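PDB 4QFN: ABC transporter periplasmic peptide-binding protein from Pseudoalteromonas, which probably binds peptides in the periplasm and delivers them to an ABC transporter, as solute-binding proteins of family 5 do. Local coordinates for residues P141-V146 with M178-A183; L223-K228 with L239-Y244; A325-N330 with I384-A389. All blocks are in the same frame, centred on the assembly; numbering follows the deposited sequence.

Contact 1 (P141-V146 with M178-A183); sequences PYFQSV and MATDFA
Tyr-142 and Phe-182 mark the closest backbone approach, CA to CA 7.5 Å. The short helix 141-145 here faces a loop that folds into a type I beta turn from Thr-180 to Ala-183, closed by the bond from Ala-183 N to Thr-180 O. No hydrogen bond passes between the two segments, so ring packing joins them. With CG anti to the backbone N (chi1 -177°), Tyr-142 lays its ring against that of Phe-182 in an offset stack, centroids 4.8 Å apart and planes inclined by 22°. Phe-182 CD2 sits over one face of the tyrosine, 3.6 Å from Tyr-142 CG, while Tyr-142 CB makes a CH-pi contact over the phenylalanine face. Phe-143 meets the turn differently: its CE2 touches Phe-182 CB at 3.6 Å, and Phe-182 O and Ala-183 N lie at its ring edge. Beyond the stack, the Tyr-142 hydroxyl is hydrogen-bonded to Asn-177 and Asn-442. A leucine at Tyr-142 would probably strip Phe-182 of its stacking partner and leave the two asparagine side chains without their shared hydroxyl. The Phe-182 side chain comes to about 5 Å from a bound glycine and about 7 Å from a bound glutamic acid, which places this buried aromatic cluster beside the ligand cleft of a family 5 solute-binding protein.

Contact 2 (L223-K228 with L239-Y244); sequences LVRFYK and LEQLVY
Leu-223 opens the pairing with a CA-H...O contact, its CA 3.1 Å from Tyr-244 O, while its CD2 brushes Val-243 CG1. Val-224 and Tyr-244 then form a hydrogen-bonded antiparallel pair: Val-224 N bonds to Tyr-244 O, and Tyr-244 N returns a bond of 2.8 Å to Val-224 O. Arg-225 stands opposite Val-243 in a non-hydrogen-bonded pair. Its chain, bent at chi2 and chi3, brings CD to 3.1 Å from Gln-241 OE1, and that oxygen lies at the edge of the guanidinium rather than over it. The two flat groups are turned 54° apart, and the charge itself is taken up by a salt bridge to Glu-217. Phe-226 pairs with Leu-242 through two backbone bonds and packs CB on CB. Its ring leans along the sheet until CE2 is 3.8 Å from Tyr-244 CE1, planes 66° apart. Leu-60 and Gln-59 of helix 50-60 lie against this side, touching Phe-226 and Leu-242 respectively. Tyr-227, modelled in two conformers, runs beside Gln-241 on the Arg-225 face. Lys-228 N ends the series with a 3.0 Å bond to Glu-240 O. The extended lysine chain carries NZ to 4.1 Å from Glu-240 OE2, beyond a salt bridge, and it pairs with Glu-236 instead. The axes of strands 223-228 and 241-244 run at 166°, close to antiparallel. Strand 213-219 adds a further antiparallel neighbour to 223-228, so strands 213-219, 223-228 and 241-246 make an antiparallel meander, flanked at 241-246 by the parallel strand 30-35.

Contact 3 (A325-N330 with I384-A389); sequences AVYYGN and IYNPNA. With GLU (glutamic acid), chain D.
Tyr-327 presents its ring edge to Tyr-385 O, which lies close to the ring plane, while Pro-387 comes in obliquely, CD 3.4 Å from Tyr-327 CE2, the two side chains crossing at about a right angle. The Tyr-385 ring, for its part, has a carboxylate oxygen of the bound glutamic acid, OXT, at its edge. Two phenol groups therefore work in sequence. The Tyr-327 hydroxyl donates to Tyr-385 O at 2.6 Å, tilted 25° from the carbonyl plane, and Tyr-385 OH in turn donates to the ligand OXT at 2.5 Å. The first bond grips the backbone of the very residue whose side chain holds the ligand, making Tyr-327 a second-shell partner. This belongs to the binding cleft of the solute-binding fold, where Thr-48, Gly-50, Lys-457 and Arg-383 also hydrogen-bond the glutamic acid.

Asn-386, next in sequence after Tyr-385, forms an Asx turn: its OD1 accepts from Asn-388 N at 3.1 Å, which ties down the chain on both sides of Pro-387. Asn-388 is the N-cap of helix 389-401, its OD1 reaching Lys-391 N. On the other segment, Val-326 has CG1 anti to the backbone N (chi1 170°), directing that methyl between Asn-386 OD1, 3.9 Å off, and Pro-387 CG, 4.1 Å off. Pro-387 CG also approaches Val-326 O. Beyond Val-326 the chain swings into a type I' beta turn from Tyr-327 to Asn-330, and Met-392 of helix 389-401 packs against Val-326, Tyr-327 and Asn-386.

Contacts 1 and 3 are buried and both lie near the bound ligands, yet their centres are about 27 Å apart; contact 1 sets helix 141-145 against a loop, whereas contact 3 joins two loops. Contact 2, whose centre lies about 23 Å from that of the chain, is only partly buried. It is also the one built from paired strands, with five backbone hydrogen bonds joining the segments; contact 1 has none across it and contact 3 a single phenol-to-carbonyl bond. Charged side chains join in at contact 2, Arg-225 on the less buried face and Lys-228 and Glu-240 at the end of the pairing. Helix 50-60 links two of the sites, touching Phe-182 in contact 1 and Phe-226 in contact 2.

Contact 1 (P141-V146 with M178-A183)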
loop_
_atom_site.group_PDB
_atom_site.type_symbol
_atom_site.label_atom_id
_atom_site.label_comp_id
_atom_site.label_asym_id
_atom_site.label_seq_id
_atom_site.Cartn_x
_atom_site.Cartn_y
_atom_site.Cartn_z
ATOM N N PRO A 141 0.268 9.049 -6.408
ATOM C CA PRO A 141 0.939 9.126 -5.109
ATOM C C PRO A 141 2.120 8.181 -4.937
ATOM O O PRO A 141 3.140 8.622 -4.412
ATOM C CB PRO A 141 -0.179 8.851 -4.100
ATOM C CG PRO A 141 -1.350 8.344 -4.893
ATOM C CD PRO A 141 -1.189 8.850 -6.285
ATOM N N TYR A 142 2.028 6.931 -5.367
ATOM C CA TYR A 142 3.198 6.073 -5.225
ATOM C C TYR A 142 4.347 6.553 -6.105
ATOM O O TYR A 142 5.504 6.659 -5.670
ATOM C CB TYR A 142 2.913 4.601 -5.564
ATOM C CG TYR A 142 4.161 3.767 -5.313
ATOM C CD1 TYR A 142 4.494 3.345 -4.026
ATOM C CD2 TYR A 142 5.032 3.447 -6.346
ATOM C CE1 TYR A 142 5.629 2.604 -3.780
ATOM C CE2 TYR A 142 6.189 2.708 -6.104
ATOM C CZ TYR A 142 6.479 2.291 -4.820
ATOM O OH TYR A 142 7.621 1.564 -4.576
ATOM N N PHE A 143 4.031 6.812 -7.365
ATOM C CA PHE A 143 5.073 7.100 -8.333
ATOM C C PHE A 143 5.748 8.448 -8.082
ATOM O O PHE A 143 6.958 8.588 -8.247
ATOM C CB PHE A 143 4.534 6.939 -9.758
ATOM C CG PHE A 143 4.232 5.504 -10.119
ATOM C CD1 PHE A 143 5.258 4.580 -10.248
ATOM C CD2 PHE A 143 2.923 5.074 -10.297
ATOM C CE1 PHE A 143 4.994 3.242 -10.567
ATOM C CE2 PHE A 143 2.649 3.751 -10.628
ATOM C CZ PHE A 143 3.691 2.828 -10.752
ATOM N N GLN A 144 4.972 9.425 -7.632
ATOM C CA GLN A 144 5.528 10.734 -7.294
ATOM C C GLN A 144 6.394 10.678 -6.040
ATOM O O GLN A 144 7.441 11.323 -5.969
ATOM C CB GLN A 144 4.408 11.774 -7.164
ATOM C CG GLN A 144 3.827 12.142 -8.531
ATOM C CD GLN A 144 2.493 12.868 -8.461
ATOM O OE1 GLN A 144 1.695 12.651 -7.548
ATOM N NE2 GLN A 144 2.242 13.729 -9.443
ATOM N N SER A 145 5.959 9.887 -5.062
ATOM C CA SER A 145 6.720 9.671 -3.842
ATOM C C SER A 145 8.102 9.074 -4.092
ATOM O O SER A 145 9.048 9.421 -3.396
ATOM C CB SER A 145 5.937 8.773 -2.880
ATOM O OG SER A 145 4.846 9.492 -2.333
ATOM N N VAL A 146 8.216 8.164 -5.059
ATOM C CA VAL A 146 9.526 7.615 -5.426
ATOM C C VAL A 146 10.181 8.416 -6.561
ATOM O O VAL A 146 11.187 7.995 -7.125
ATOM C CB VAL A 146 9.478 6.109 -5.777
ATOM C CG1 VAL A 146 8.913 5.309 -4.609
ATOM C CG2 VAL A 146 8.645 5.861 -7.040
ATOM N N MET A 178 8.363 -1.383 -10.971
ATOM C CA MET A 178 7.585 -1.823 -12.134
ATOM C C MET A 178 6.821 -3.105 -11.820
ATOM O O MET A 178 6.035 -3.597 -12.645
ATOM C CB MET A 178 8.478 -2.039 -13.368
ATOM C CG MET A 178 9.190 -0.775 -13.842
ATOM S SD MET A 178 8.025 0.555 -14.180
ATOM C CE MET A 178 7.198 -0.118 -15.616
ATOM N N ALA A 179 7.043 -3.631 -10.621
ATOM C CA ALA A 179 6.392 -4.870 -10.203
ATOM C C ALA A 179 5.301 -4.600 -9.186
ATOM O O ALA A 179 4.642 -5.533 -8.715
ATOM C CB ALA A 179 7.414 -5.847 -9.634
ATOM N N THR A 180 5.108 -3.328 -8.843
ATOM C CA THR A 180 4.103 -2.975 -7.850
ATOM C C THR A 180 2.723 -3.085 -8.460
ATOM O O THR A 180 2.566 -3.008 -9.684
ATOM C CB THR A 180 4.301 -1.549 -7.290
ATOM O OG1 THR A 180 4.210 -0.606 -8.360
ATOM C CG2 THR A 180 5.669 -1.409 -6.611
ATOM N N ASP A 181 1.725 -3.274 -7.597
ATOM C CA ASP A 181 0.336 -3.331 -8.015
ATOM C C ASP A 181 -0.118 -2.031 -8.662
ATOM O O ASP A 181 -1.182 -1.990 -9.270
ATOM C CB ASP A 181 -0.567 -3.634 -6.829
ATOM C CG ASP A 181 -0.281 -4.980 -6.211
ATOM O OD1 ASP A 181 -0.452 -6.006 -6.904
ATOM O OD2 ASP A 181 0.102 -5.008 -5.022
ATOM N N PHE A 182 0.685 -0.976 -8.526
ATOM C CA PHE A 182 0.368 0.322 -9.112
ATOM C C PHE A 182 0.758 0.386 -10.580
ATOM O O PHE A 182 0.226 1.189 -11.344
ATOM C CB PHE A 182 1.091 1.421 -8.337
ATOM C CG PHE A 182 0.999 1.251 -6.854
ATOM C CD1 PHE A 182 -0.219 1.361 -6.215
ATOM C CD2 PHE A 182 2.125 0.963 -6.103
ATOM C CE1 PHE A 182 -0.313 1.196 -4.849
ATOM C CE2 PHE A 182 2.037 0.805 -4.747
ATOM C CZ PHE A 182 0.808 0.917 -4.113
ATOM N N ALA A 183 1.684 -0.478 -10.975
ATOM C CA ALA A 183 2.248 -0.424 -12.315
ATOM C C ALA A 183 1.441 -1.245 -13.330
ATOM O O ALA A 183 2.016 -1.910 -14.188
ATOM C CB ALA A 183 3.707 -0.898 -12.277
#

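Contact 2 (L223-K228 with L239-Y244)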
loop_
_atom_site.group_PDB
_atom_site.type_symbol
_atom_site.label_atom_id
_atom_site.label_comp_id
_atom_site.label_asym_id
_atom_site.label_seq_id
_atom_site.Cartn_x
_atom_site.Cartn_y
_atom_site.Cartn_z
ATOM N N LEU A 223 -21.710 -1.747 -3.852
ATOM C CA LEU A 223 -21.057 -2.912 -4.436
ATOM C C LEU A 223 -20.310 -2.632 -5.731
ATOM O O LEU A 223 -20.600 -1.668 -6.426
ATOM C CB LEU A 223 -22.058 -4.057 -4.640
ATOM C CG LEU A 223 -23.271 -3.898 -5.552
ATOM C CD1 LEU A 223 -22.859 -3.632 -6.985
ATOM C CD2 LEU A 223 -24.106 -5.160 -5.478
ATOM N N VAL A 224 -19.329 -3.477 -6.036
ATOM C CA VAL A 224 -18.767 -3.511 -7.374
ATOM C C VAL A 224 -18.841 -4.933 -7.930
ATOM O O VAL A 224 -18.588 -5.902 -7.236
ATOM C CB VAL A 224 -17.338 -2.902 -7.450
ATOM C CG1 VAL A 224 -16.843 -2.498 -6.077
ATOM C CG2 VAL A 224 -16.373 -3.833 -8.151
ATOM N N ARG A 225 -19.231 -5.041 -9.186
ATOM C CA ARG A 225 -19.449 -6.327 -9.804
ATOM C C ARG A 225 -18.565 -6.504 -11.049
ATOM O O ARG A 225 -18.605 -5.702 -11.986
ATOM C CB ARG A 225 -20.944 -6.481 -10.128
ATOM C CG ARG A 225 -21.276 -7.616 -11.064
ATOM C CD ARG A 225 -22.621 -8.207 -10.724
ATOM N NE ARG A 225 -23.593 -7.178 -10.368
ATOM C CZ ARG A 225 -24.486 -7.321 -9.396
ATOM N NH1 ARG A 225 -24.520 -8.445 -8.686
ATOM N NH2 ARG A 225 -25.342 -6.343 -9.132
ATOM N N PHE A 226 -17.745 -7.542 -11.030
ATOM C CA PHE A 226 -16.878 -7.866 -12.147
ATOM C C PHE A 226 -17.342 -9.201 -12.700
ATOM O O PHE A 226 -17.942 -10.003 -11.981
ATOM C CB PHE A 226 -15.436 -8.063 -11.678
ATOM C CG PHE A 226 -14.787 -6.836 -11.125
ATOM C CD1 PHE A 226 -15.247 -5.579 -11.459
ATOM C CD2 PHE A 226 -13.693 -6.952 -10.265
ATOM C CE1 PHE A 226 -14.635 -4.445 -10.954
ATOM C CE2 PHE A 226 -13.070 -5.837 -9.754
ATOM C CZ PHE A 226 -13.540 -4.573 -10.097
ATOM N N TYR A 227 -17.052 -9.433 -13.978
ATOM C CA TYR A 227 -17.353 -10.698 -14.647
ATOM C C TYR A 227 -16.061 -11.376 -15.101
ATOM O O TYR A 227 -15.040 -10.723 -15.267
ATOM C CB TYR A 227 -18.251 -10.471 -15.873
ATOM C CG TYR A 227 -19.736 -10.358 -15.585
ATOM C CD1 TYR A 227 -20.231 -10.467 -14.289
ATOM C CD2 TYR A 227 -20.651 -10.160 -16.621
ATOM C CE1 TYR A 227 -21.587 -10.366 -14.031
ATOM C CE2 TYR A 227 -22.009 -10.059 -16.371
ATOM C CZ TYR A 227 -22.470 -10.164 -15.074
ATOM O OH TYR A 227 -23.820 -10.066 -14.817
ATOM N N LYS A 228 -16.120 -12.689 -15.299
ATOM C CA LYS A 228 -15.025 -13.442 -15.899
ATOM C C LYS A 228 -14.568 -12.871 -17.249
ATOM O O LYS A 228 -15.385 -12.501 -18.095
ATOM C CB LYS A 228 -15.491 -14.894 -16.083
ATOM C CG LYS A 228 -14.557 -15.794 -16.858
ATOM C CD LYS A 228 -15.077 -17.225 -16.882
ATOM C CE LYS A 228 -14.350 -18.065 -17.938
ATOM N NZ LYS A 228 -14.572 -19.543 -17.772
ATOM N N LEU A 239 -14.071 -18.413 -11.871
ATOM C CA LEU A 239 -15.298 -17.762 -11.415
ATOM C C LEU A 239 -16.007 -16.998 -12.518
ATOM O O LEU A 239 -15.382 -16.258 -13.269
ATOM C CB LEU A 239 -15.006 -16.813 -10.256
ATOM C CG LEU A 239 -14.466 -17.434 -8.970
ATOM C CD1 LEU A 239 -14.116 -16.342 -7.980
ATOM C CD2 LEU A 239 -15.487 -18.388 -8.382
ATOM N N GLU A 240 -17.323 -17.160 -12.600
ATOM C CA GLU A 240 -18.117 -16.408 -13.564
ATOM C C GLU A 240 -18.333 -14.988 -13.074
ATOM O O GLU A 240 -18.400 -14.039 -13.859
ATOM C CB GLU A 240 -19.482 -17.063 -13.762
ATOM C CG GLU A 240 -19.424 -18.482 -14.292
ATOM C CD GLU A 240 -18.944 -18.547 -15.726
ATOM O OE1 GLU A 240 -19.252 -17.609 -16.502
ATOM O OE2 GLU A 240 -18.257 -19.536 -16.071
ATOM N N GLN A 241 -18.451 -14.845 -11.764
ATOM C CA GLN A 241 -18.861 -13.573 -11.201
ATOM C C GLN A 241 -18.103 -13.252 -9.926
ATOM O O GLN A 241 -17.877 -14.113 -9.097
ATOM C CB GLN A 241 -20.364 -13.578 -10.933
ATOM C CG GLN A 241 -21.071 -12.343 -11.443
ATOM C CD GLN A 241 -22.513 -12.274 -10.976
ATOM O OE1 GLN A 241 -22.947 -11.275 -10.390
ATOM N NE2 GLN A 241 -23.266 -13.339 -11.234
ATOM N N LEU A 242 -17.711 -11.993 -9.802
ATOM C CA LEU A 242 -17.038 -11.472 -8.636
ATOM C C LEU A 242 -17.812 -10.254 -8.160
ATOM O O LEU A 242 -18.014 -9.288 -8.918
ATOM C CB LEU A 242 -15.621 -11.050 -9.007
ATOM C CG LEU A 242 -14.461 -11.779 -8.352
ATOM C CD1 LEU A 242 -13.127 -11.215 -8.840
ATOM C CD2 LEU A 242 -14.597 -11.641 -6.844
ATOM N N VAL A 243 -18.261 -10.300 -6.912
ATOM C CA VAL A 243 -18.939 -9.161 -6.314
ATOM C C VAL A 243 -18.233 -8.717 -5.043
ATOM O O VAL A 243 -17.937 -9.530 -4.160
ATOM C CB VAL A 243 -20.396 -9.483 -5.951
ATOM C CG1 VAL A 243 -21.078 -8.231 -5.376
ATOM C CG2 VAL A 243 -21.148 -10.037 -7.157
ATOM N N TYR A 244 -17.960 -7.422 -4.956
ATOM C CA TYR A 244 -17.427 -6.845 -3.737
ATOM C C TYR A 244 -18.554 -6.108 -2.998
ATOM O O TYR A 244 -19.112 -5.138 -3.498
ATOM C CB TYR A 244 -16.246 -5.915 -4.044
ATOM C CG TYR A 244 -15.023 -6.630 -4.591
ATOM C CD1 TYR A 244 -14.907 -6.919 -5.945
ATOM C CD2 TYR A 244 -13.992 -7.026 -3.752
ATOM C CE1 TYR A 244 -13.791 -7.575 -6.446
ATOM C CE2 TYR A 244 -12.880 -7.684 -4.241
ATOM C CZ TYR A 244 -12.782 -7.950 -5.589
ATOM O OH TYR A 244 -11.677 -8.599 -6.077
#

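Contact 3 (A325-N330 with I384-A389)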
loop_
_atom_site.group_PDB
_atom_site.type_symbol
_atom_site.label_atom_id
_atom_site.label_comp_id
_atom_site.label_asym_id
_atom_site.label_seq_id
_atom_site.Cartn_x
_atom_site.Cartn_y
_atom_site.Cartn_z
ATOM N N ALA A 325 -3.649 -6.179 24.170
ATOM C CA ALA A 325 -5.049 -5.774 24.007
ATOM C C ALA A 325 -5.428 -5.442 22.566
ATOM O O ALA A 325 -6.592 -5.542 22.189
ATOM C CB ALA A 325 -5.374 -4.602 24.915
ATOM N N VAL A 326 -4.449 -5.036 21.758
ATOM C CA VAL A 326 -4.726 -4.705 20.357
ATOM C C VAL A 326 -4.412 -5.866 19.431
ATOM O O VAL A 326 -5.257 -6.301 18.666
ATOM C CB VAL A 326 -3.967 -3.432 19.899
ATOM C CG1 VAL A 326 -4.071 -3.242 18.397
ATOM C CG2 VAL A 326 -4.507 -2.212 20.632
ATOM N N TYR A 327 -3.195 -6.378 19.514
ATOM C CA TYR A 327 -2.759 -7.426 18.606
ATOM C C TYR A 327 -3.080 -8.831 19.111
ATOM O O TYR A 327 -2.877 -9.807 18.399
ATOM C CB TYR A 327 -1.265 -7.292 18.338
ATOM C CG TYR A 327 -0.914 -6.049 17.567
ATOM C CD1 TYR A 327 -0.627 -4.866 18.224
ATOM C CD2 TYR A 327 -0.875 -6.059 16.177
ATOM C CE1 TYR A 327 -0.305 -3.730 17.534
ATOM C CE2 TYR A 327 -0.553 -4.926 15.472
ATOM C CZ TYR A 327 -0.280 -3.761 16.157
ATOM O OH TYR A 327 0.048 -2.635 15.470
ATOM N N TYR A 328 -3.574 -8.931 20.337
ATOM C CA TYR A 328 -3.919 -10.227 20.889
ATOM C C TYR A 328 -2.732 -11.186 20.828
ATOM O O TYR A 328 -2.905 -12.377 20.581
ATOM C CB TYR A 328 -5.110 -10.821 20.135
ATOM C CG TYR A 328 -6.445 -10.302 20.603
ATOM C CD1 TYR A 328 -6.747 -8.952 20.540
ATOM C CD2 TYR A 328 -7.411 -11.165 21.108
ATOM C CE1 TYR A 328 -7.969 -8.469 20.977
ATOM C CE2 TYR A 328 -8.639 -10.689 21.550
ATOM C CZ TYR A 328 -8.911 -9.341 21.483
ATOM O OH TYR A 328 -10.126 -8.860 21.914
ATOM N N GLY A 329 -1.529 -10.666 21.042
ATOM C CA GLY A 329 -0.335 -11.500 21.058
ATOM C C GLY A 329 0.104 -11.988 19.687
ATOM O O GLY A 329 1.106 -12.693 19.572
ATOM N N ASN A 330 -0.623 -11.594 18.642
ATOM C CA ASN A 330 -0.304 -12.039 17.289
ATOM C C ASN A 330 0.746 -11.197 16.549
ATOM O O ASN A 330 1.352 -11.665 15.593
ATOM C CB ASN A 330 -1.578 -12.146 16.464
ATOM C CG ASN A 330 -2.567 -13.140 17.052
ATOM O OD1 ASN A 330 -2.176 -14.186 17.568
ATOM N ND2 ASN A 330 -3.861 -12.809 16.978
ATOM N N ILE A 384 -3.567 -4.807 8.344
ATOM C CA ILE A 384 -2.590 -5.830 8.721
ATOM C C ILE A 384 -1.686 -5.333 9.839
ATOM O O ILE A 384 -1.409 -6.052 10.788
ATOM C CB ILE A 384 -1.671 -6.198 7.546
ATOM C CG1 ILE A 384 -2.478 -6.752 6.372
ATOM C CG2 ILE A 384 -0.619 -7.189 8.005
ATOM C CD1 ILE A 384 -1.663 -6.882 5.096
ATOM N N TYR A 385 -1.224 -4.097 9.721
ATOM C CA TYR A 385 -0.285 -3.546 10.691
ATOM C C TYR A 385 -0.923 -2.939 11.952
ATOM O O TYR A 385 -0.209 -2.570 12.875
ATOM C CB TYR A 385 0.610 -2.511 10.017
ATOM C CG TYR A 385 -0.172 -1.477 9.269
ATOM C CD1 TYR A 385 -0.778 -0.416 9.946
ATOM C CD2 TYR A 385 -0.333 -1.565 7.888
ATOM C CE1 TYR A 385 -1.503 0.541 9.260
ATOM C CE2 TYR A 385 -1.068 -0.618 7.200
ATOM C CZ TYR A 385 -1.647 0.436 7.897
ATOM O OH TYR A 385 -2.384 1.375 7.231
ATOM N N ASN A 386 -2.249 -2.836 11.988
ATOM C CA ASN A 386 -2.966 -2.332 13.168
ATOM C C ASN A 386 -4.431 -2.772 13.116
ATOM O O ASN A 386 -5.252 -2.138 12.450
ATOM C CB ASN A 386 -2.879 -0.802 13.263
ATOM C CG ASN A 386 -3.341 -0.261 14.625
ATOM O OD1 ASN A 386 -4.118 -0.895 15.331
ATOM N ND2 ASN A 386 -2.864 0.916 14.981
ATOM N N PRO A 387 -4.760 -3.878 13.802
ATOM C CA PRO A 387 -6.127 -4.421 13.752
ATOM C C PRO A 387 -7.180 -3.548 14.440
ATOM O O PRO A 387 -8.367 -3.786 14.268
ATOM C CB PRO A 387 -6.006 -5.779 14.467
ATOM C CG PRO A 387 -4.714 -5.748 15.178
ATOM C CD PRO A 387 -3.811 -4.812 14.428
ATOM N N ASN A 388 -6.768 -2.540 15.195
ATOM C CA ASN A 388 -7.754 -1.742 15.905
ATOM C C ASN A 388 -7.171 -0.420 16.391
ATOM O O ASN A 388 -6.798 -0.284 17.567
ATOM C CB ASN A 388 -8.276 -2.557 17.094
ATOM C CG ASN A 388 -9.514 -1.974 17.698
ATOM O OD1 ASN A 388 -9.783 -0.774 17.585
ATOM N ND2 ASN A 388 -10.283 -2.824 18.363
ATOM N N ALA A 389 -7.092 0.552 15.488
ATOM C CA ALA A 389 -6.448 1.821 15.814
ATOM C C ALA A 389 -7.197 2.569 16.927
ATOM O O ALA A 389 -6.599 3.218 17.762
ATOM C CB ALA A 389 -6.327 2.681 14.568
HETATM N N GLU D . -1.284 1.706 2.371
HETATM C CA GLU D . -1.941 1.848 3.669
HETATM C C GLU D . -3.024 0.803 3.904
HETATM O O GLU D . -3.636 0.278 2.974
HETATM C CB GLU D . -2.521 3.255 3.844
HETATM C CG GLU D . -1.483 4.359 3.770
HETATM C CD GLU D . -1.371 4.984 2.378
HETATM O OE1 GLU D . -0.757 6.071 2.259
HETATM O OE2 GLU D . -1.912 4.401 1.405
HETATM O OXT GLU D . -3.311 0.468 5.051
#